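Local structure of Slr1438 protein (Synechocystis sp., 3K25) at residues 62-67 / 161-166; 66-71 / 92-97. The protein is of unknown function but belongs to the aldose 1-epimerase family and may bind carbohydrate and isomerise sugars. All coordinates share one frame; numbering follows the deposited sequence.

In the fold
Following the chain from its N terminus, the path leaves the small sheet that ends at strand 43-44 and reaches residues 62-67, then turns through 68-71. Contact 2 is the first to close: after only 20 intervening residues, which include strands 78-81 and 84-87, the loop 92-97 comes back to 66-71. Contact 1 closes much later, after 93 residues, which take in the contact 2 loop and strands 100-105 to 142-151, when strand 157-168 runs antiparallel to 62-67. The shorter loop therefore lies wholly within the longer one. Strand 66-67 serves both, with I66 and L67 in common, so the loop 92-97 is tied to the strand that borders 157-168, near the centre of the chain.

Contact 1: 62-67 / 161-166; sequences GGIPIL and LGFHPY
The carbonyl oxygen of G162 takes the N-H of L67 (N to O 2.7 Å, 167° at the hydrogen) and a CA-H contact from I66. The reverse bond, G162 N to L67 O at 2.8 Å, completes a hydrogen-bonded antiparallel pair, beside which I66 and F163 form a non-hydrogen-bonded one. Beyond the regular strand the two segments stay joined by backbone bonds: H164 N reaches P65 O at 2.8 Å, and Y166 N bonds to G63 O. The Y166 ring then folds over G62. With CG anti to its own carbonyl carbon (chi1 -71°), it lays one face on the glycine, whose CA stands 3.5 Å from the ring centroid in a CH-pi contact and whose N sits over the centre. P65 meets the ring's edge instead, its CD 3.6 Å from Y166 CE2. Without the ring, as with an alanine here, G62 would probably lose its aromatic cover and a gap would open beside P65. On the face bearing I66 and F163, the CG2 methyl of the neighbouring I64 lies at the F163 edge, 4.2 Å from CD1, while I66 CG2 runs alongside L161 CD1. This face packs on strands 130-139 and 142-151 of the beta sandwich. L67 projects from the opposite face and touches W256 of strand 250-256; H164 and Y166 also reach that strand, at C252 and, for H164, E254, and the H164 ring meets that of W243, a setting consistent with the sugar pocket of aldose 1-epimerases.

Contact 2: 66-71 / 92-97; sequences ILFPIC and GFARDL
F68 O is shared by two successive amides of the loop: F93 N binds it at 3.1 Å, tilted 19° from the carbonyl plane, and A94 N adds a weak bond of 3.4 Å. The CA of G92 also gives it a C-H contact. At G92 the backbone runs at positive phi (76°), and a beta carbon there would collide with that same oxygen. The F93 side chain takes the torsion that sets CG between its backbone N and carbonyl carbon (chi1 43°), which swings the ring back so that one face looks at F68 O and P69. The P69 and F93 side chains cross at about a right angle, P69 CD sitting over this face, 3.8 Å from the ring centroid in a CH-pi contact. A cis peptide joins F68 to P69 here. With a single bridge, F68 to G92, this is a loop clasped to the end of strand 66-67 in the beta sandwich rather than another strand of its sheet. A94 presents its CB to F68 CB at 3.9 Å and to I66 CG2 at 4.2 Å, while R95 CB lies 3.5 Å from I66 O. Farther out, F126 touches both P69 and F93, F130 meets the F68 ring edge-to-face, and W99 packs on I66 while its NE1 bonds to A94 O.

Contact 1: 62-67 / 161-166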
loop_
_atom_site.group_PDB
_atom_site.type_symbol
_atom_site.label_atom_id
_atom_site.label_comp_id
_atom_site.label_asym_id
_atom_site.label_seq_id
_atom_site.Cartn_x
_atom_site.Cartn_y
_atom_site.Cartn_z
ATOM N N GLY A 62 -9.182 2.519 2.360
ATOM C CA GLY A 62 -8.566 3.564 3.145
ATOM C C GLY A 62 -7.321 2.983 3.763
ATOM O O GLY A 62 -7.027 1.814 3.551
ATOM N N GLY A 63 -6.589 3.781 4.527
ATOM C CA GLY A 63 -5.382 3.265 5.133
ATOM C C GLY A 63 -4.311 2.960 4.100
ATOM O O GLY A 63 -4.273 3.569 3.020
ATOM N N ILE A 64 -3.444 2.003 4.421
ATOM C CA ILE A 64 -2.362 1.643 3.525
ATOM C C ILE A 64 -2.281 0.139 3.262
ATOM O O ILE A 64 -1.461 -0.575 3.851
ATOM C CB ILE A 64 -1.027 2.148 4.085
ATOM C CG1 ILE A 64 -1.166 3.619 4.481
ATOM C CG2 ILE A 64 0.059 2.023 3.024
ATOM C CD1 ILE A 64 0.041 4.180 5.177
ATOM N N PRO A 65 -3.156 -0.371 2.384
ATOM C CA PRO A 65 -3.138 -1.803 2.071
ATOM C C PRO A 65 -1.827 -2.248 1.396
ATOM O O PRO A 65 -1.177 -1.485 0.665
ATOM C CB PRO A 65 -4.357 -1.969 1.165
ATOM C CG PRO A 65 -5.321 -0.922 1.719
ATOM C CD PRO A 65 -4.391 0.262 1.881
ATOM N N ILE A 66 -1.446 -3.490 1.671
ATOM C CA ILE A 66 -0.227 -4.085 1.141
ATOM C C ILE A 66 -0.568 -5.030 0.000
ATOM O O ILE A 66 -1.462 -5.872 0.135
ATOM C CB ILE A 66 0.491 -4.863 2.257
ATOM C CG1 ILE A 66 0.852 -3.893 3.383
ATOM C CG2 ILE A 66 1.722 -5.581 1.714
ATOM C CD1 ILE A 66 1.364 -4.571 4.624
ATOM N N LEU A 67 0.150 -4.896 -1.116
ATOM C CA LEU A 67 -0.079 -5.743 -2.291
ATOM C C LEU A 67 1.067 -6.750 -2.479
ATOM O O LEU A 67 2.201 -6.363 -2.822
ATOM C CB LEU A 67 -0.223 -4.865 -3.546
ATOM C CG LEU A 67 -0.969 -3.526 -3.366
ATOM C CD1 LEU A 67 -0.972 -2.779 -4.689
ATOM C CD2 LEU A 67 -2.390 -3.750 -2.870
ATOM N N LEU A 161 5.460 -6.329 -5.040
ATOM C CA LEU A 161 5.093 -5.761 -3.757
ATOM C C LEU A 161 4.621 -4.329 -3.964
ATOM O O LEU A 161 5.240 -3.564 -4.704
ATOM C CB LEU A 161 6.289 -5.790 -2.791
ATOM C CG LEU A 161 6.023 -5.118 -1.436
ATOM C CD1 LEU A 161 4.733 -5.683 -0.820
ATOM C CD2 LEU A 161 7.202 -5.319 -0.508
ATOM N N GLY A 162 3.521 -3.968 -3.315
ATOM C CA GLY A 162 3.018 -2.617 -3.459
ATOM C C GLY A 162 2.315 -2.069 -2.232
ATOM O O GLY A 162 1.812 -2.815 -1.385
ATOM N N PHE A 163 2.289 -0.749 -2.126
ATOM C CA PHE A 163 1.623 -0.089 -1.013
ATOM C C PHE A 163 0.552 0.760 -1.662
ATOM O O PHE A 163 0.806 1.452 -2.653
ATOM C CB PHE A 163 2.623 0.740 -0.200
ATOM C CG PHE A 163 3.584 -0.109 0.606
ATOM C CD1 PHE A 163 3.276 -0.489 1.908
ATOM C CD2 PHE A 163 4.769 -0.576 0.039
ATOM C CE1 PHE A 163 4.134 -1.324 2.638
ATOM C CE2 PHE A 163 5.633 -1.409 0.753
ATOM C CZ PHE A 163 5.314 -1.785 2.056
ATOM N N HIS A 164 -0.647 0.690 -1.097
ATOM C CA HIS A 164 -1.814 1.360 -1.640
ATOM C C HIS A 164 -2.360 2.455 -0.712
ATOM O O HIS A 164 -3.544 2.452 -0.360
ATOM C CB HIS A 164 -2.855 0.257 -1.886
ATOM C CG HIS A 164 -4.063 0.692 -2.645
ATOM N ND1 HIS A 164 -4.649 -0.102 -3.606
ATOM C CD2 HIS A 164 -4.846 1.792 -2.535
ATOM C CE1 HIS A 164 -5.745 0.487 -4.053
ATOM N NE2 HIS A 164 -5.887 1.638 -3.419
ATOM N N PRO A 165 -1.518 3.424 -0.328
ATOM C CA PRO A 165 -1.994 4.489 0.566
ATOM C C PRO A 165 -3.163 5.326 0.045
ATOM O O PRO A 165 -3.181 5.751 -1.114
ATOM C CB PRO A 165 -0.745 5.339 0.789
ATOM C CG PRO A 165 -0.058 5.251 -0.546
ATOM C CD PRO A 165 -0.184 3.752 -0.868
ATOM N N TYR A 166 -4.132 5.556 0.926
ATOM C CA TYR A 166 -5.301 6.380 0.627
ATOM C C TYR A 166 -5.107 7.716 1.344
ATOM O O TYR A 166 -5.439 7.833 2.526
ATOM C CB TYR A 166 -6.568 5.736 1.175
ATOM C CG TYR A 166 -7.029 4.504 0.448
ATOM C CD1 TYR A 166 -8.112 4.560 -0.422
ATOM C CD2 TYR A 166 -6.421 3.272 0.672
ATOM C CE1 TYR A 166 -8.590 3.425 -1.042
ATOM C CE2 TYR A 166 -6.887 2.122 0.057
ATOM C CZ TYR A 166 -7.978 2.202 -0.799
ATOM O OH TYR A 166 -8.481 1.061 -1.387
#

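Contact 2: 66-71 / 92-97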
loop_
_atom_site.group_PDB
_atom_site.type_symbol
_atom_site.label_atom_id
_atom_site.label_comp_id
_atom_site.label_asym_id
_atom_site.label_seq_id
_atom_site.Cartn_x
_atom_site.Cartn_y
_atom_site.Cartn_z
ATOM N N ILE A 66 -1.446 -3.490 1.671
ATOM C CA ILE A 66 -0.227 -4.085 1.141
ATOM C C ILE A 66 -0.568 -5.030 0.000
ATOM O O ILE A 66 -1.462 -5.872 0.135
ATOM C CB ILE A 66 0.491 -4.863 2.257
ATOM C CG1 ILE A 66 0.852 -3.893 3.383
ATOM C CG2 ILE A 66 1.722 -5.581 1.714
ATOM C CD1 ILE A 66 1.364 -4.571 4.624
ATOM N N LEU A 67 0.150 -4.896 -1.116
ATOM C CA LEU A 67 -0.079 -5.743 -2.291
ATOM C C LEU A 67 1.067 -6.750 -2.479
ATOM O O LEU A 67 2.201 -6.363 -2.822
ATOM C CB LEU A 67 -0.223 -4.865 -3.546
ATOM C CG LEU A 67 -0.969 -3.526 -3.366
ATOM C CD1 LEU A 67 -0.972 -2.779 -4.689
ATOM C CD2 LEU A 67 -2.390 -3.750 -2.870
ATOM N N PHE A 68 0.769 -8.035 -2.269
ATOM C CA PHE A 68 1.773 -9.104 -2.394
ATOM C C PHE A 68 1.100 -10.481 -2.502
ATOM O O PHE A 68 0.137 -10.763 -1.792
ATOM C CB PHE A 68 2.688 -9.078 -1.162
ATOM C CG PHE A 68 3.658 -10.224 -1.092
ATOM C CD1 PHE A 68 4.926 -10.124 -1.668
ATOM C CD2 PHE A 68 3.319 -11.401 -0.428
ATOM C CE1 PHE A 68 5.832 -11.173 -1.571
ATOM C CE2 PHE A 68 4.218 -12.450 -0.335
ATOM C CZ PHE A 68 5.479 -12.336 -0.904
ATOM N N PRO A 69 1.617 -11.379 -3.355
ATOM C CA PRO A 69 2.770 -11.288 -4.251
ATOM C C PRO A 69 2.511 -10.655 -5.625
ATOM O O PRO A 69 3.293 -10.856 -6.543
ATOM C CB PRO A 69 3.220 -12.737 -4.360
ATOM C CG PRO A 69 1.896 -13.467 -4.386
ATOM C CD PRO A 69 1.110 -12.767 -3.295
ATOM N N ILE A 70 1.413 -9.920 -5.780
ATOM C CA ILE A 70 1.158 -9.232 -7.051
ATOM C C ILE A 70 0.403 -7.939 -6.791
ATOM O O ILE A 70 -0.220 -7.763 -5.734
ATOM C CB ILE A 70 0.287 -10.044 -8.077
ATOM C CG1 ILE A 70 -1.148 -10.198 -7.546
ATOM C CG2 ILE A 70 0.941 -11.385 -8.392
ATOM C CD1 ILE A 70 -2.133 -10.831 -8.532
ATOM N N CYS A 71 0.475 -7.032 -7.761
ATOM C CA CYS A 71 -0.240 -5.774 -7.690
ATOM C C CYS A 71 -1.245 -5.842 -8.847
ATOM O O CYS A 71 -0.888 -6.176 -9.982
ATOM C CB CYS A 71 0.729 -4.599 -7.853
ATOM S SG CYS A 71 2.056 -4.539 -6.601
ATOM N N GLY A 92 -3.091 -10.068 -4.408
ATOM C CA GLY A 92 -2.588 -11.135 -3.561
ATOM C C GLY A 92 -3.387 -11.487 -2.320
ATOM O O GLY A 92 -4.619 -11.406 -2.302
ATOM N N PHE A 93 -2.676 -11.868 -1.268
ATOM C CA PHE A 93 -3.319 -12.270 -0.022
ATOM C C PHE A 93 -2.764 -11.594 1.226
ATOM O O PHE A 93 -3.330 -11.732 2.307
ATOM C CB PHE A 93 -3.194 -13.787 0.134
ATOM C CG PHE A 93 -1.833 -14.317 -0.216
ATOM C CD1 PHE A 93 -0.722 -14.007 0.578
ATOM C CD2 PHE A 93 -1.658 -15.129 -1.344
ATOM C CE1 PHE A 93 0.547 -14.499 0.260
ATOM C CE2 PHE A 93 -0.388 -15.634 -1.679
ATOM C CZ PHE A 93 0.718 -15.318 -0.873
ATOM N N ALA A 94 -1.652 -10.886 1.082
ATOM C CA ALA A 94 -1.046 -10.231 2.226
ATOM C C ALA A 94 -2.067 -9.333 2.921
ATOM O O ALA A 94 -2.152 -9.306 4.158
ATOM C CB ALA A 94 0.160 -9.428 1.784
ATOM N N ARG A 95 -2.855 -8.622 2.119
ATOM C CA ARG A 95 -3.864 -7.709 2.644
ATOM C C ARG A 95 -4.930 -8.436 3.464
ATOM O O ARG A 95 -5.470 -7.878 4.416
ATOM C CB ARG A 95 -4.549 -6.982 1.484
ATOM C CG ARG A 95 -5.518 -7.886 0.745
ATOM C CD ARG A 95 -5.691 -7.537 -0.717
ATOM N NE ARG A 95 -6.514 -6.362 -0.926
ATOM C CZ ARG A 95 -7.402 -6.250 -1.902
ATOM N NH1 ARG A 95 -7.582 -7.246 -2.755
ATOM N NH2 ARG A 95 -8.100 -5.137 -2.034
ATOM N N ASP A 96 -5.212 -9.680 3.079
ATOM C CA ASP A 96 -6.237 -10.521 3.697
ATOM C C ASP A 96 -5.829 -11.423 4.856
ATOM O O ASP A 96 -6.660 -12.181 5.347
ATOM C CB ASP A 96 -6.856 -11.429 2.630
ATOM C CG ASP A 96 -7.246 -10.680 1.378
ATOM O OD1 ASP A 96 -8.077 -9.751 1.470
ATOM O OD2 ASP A 96 -6.717 -11.019 0.300
ATOM N N LEU A 97 -4.575 -11.363 5.295
ATOM C CA LEU A 97 -4.119 -12.244 6.374
ATOM C C LEU A 97 -3.588 -11.555 7.612
ATOM O O LEU A 97 -3.156 -10.401 7.567
ATOM C CB LEU A 97 -3.024 -13.176 5.867
ATOM C CG LEU A 97 -3.402 -14.190 4.801
ATOM C CD1 LEU A 97 -2.121 -14.694 4.165
ATOM C CD2 LEU A 97 -4.225 -15.322 5.393
#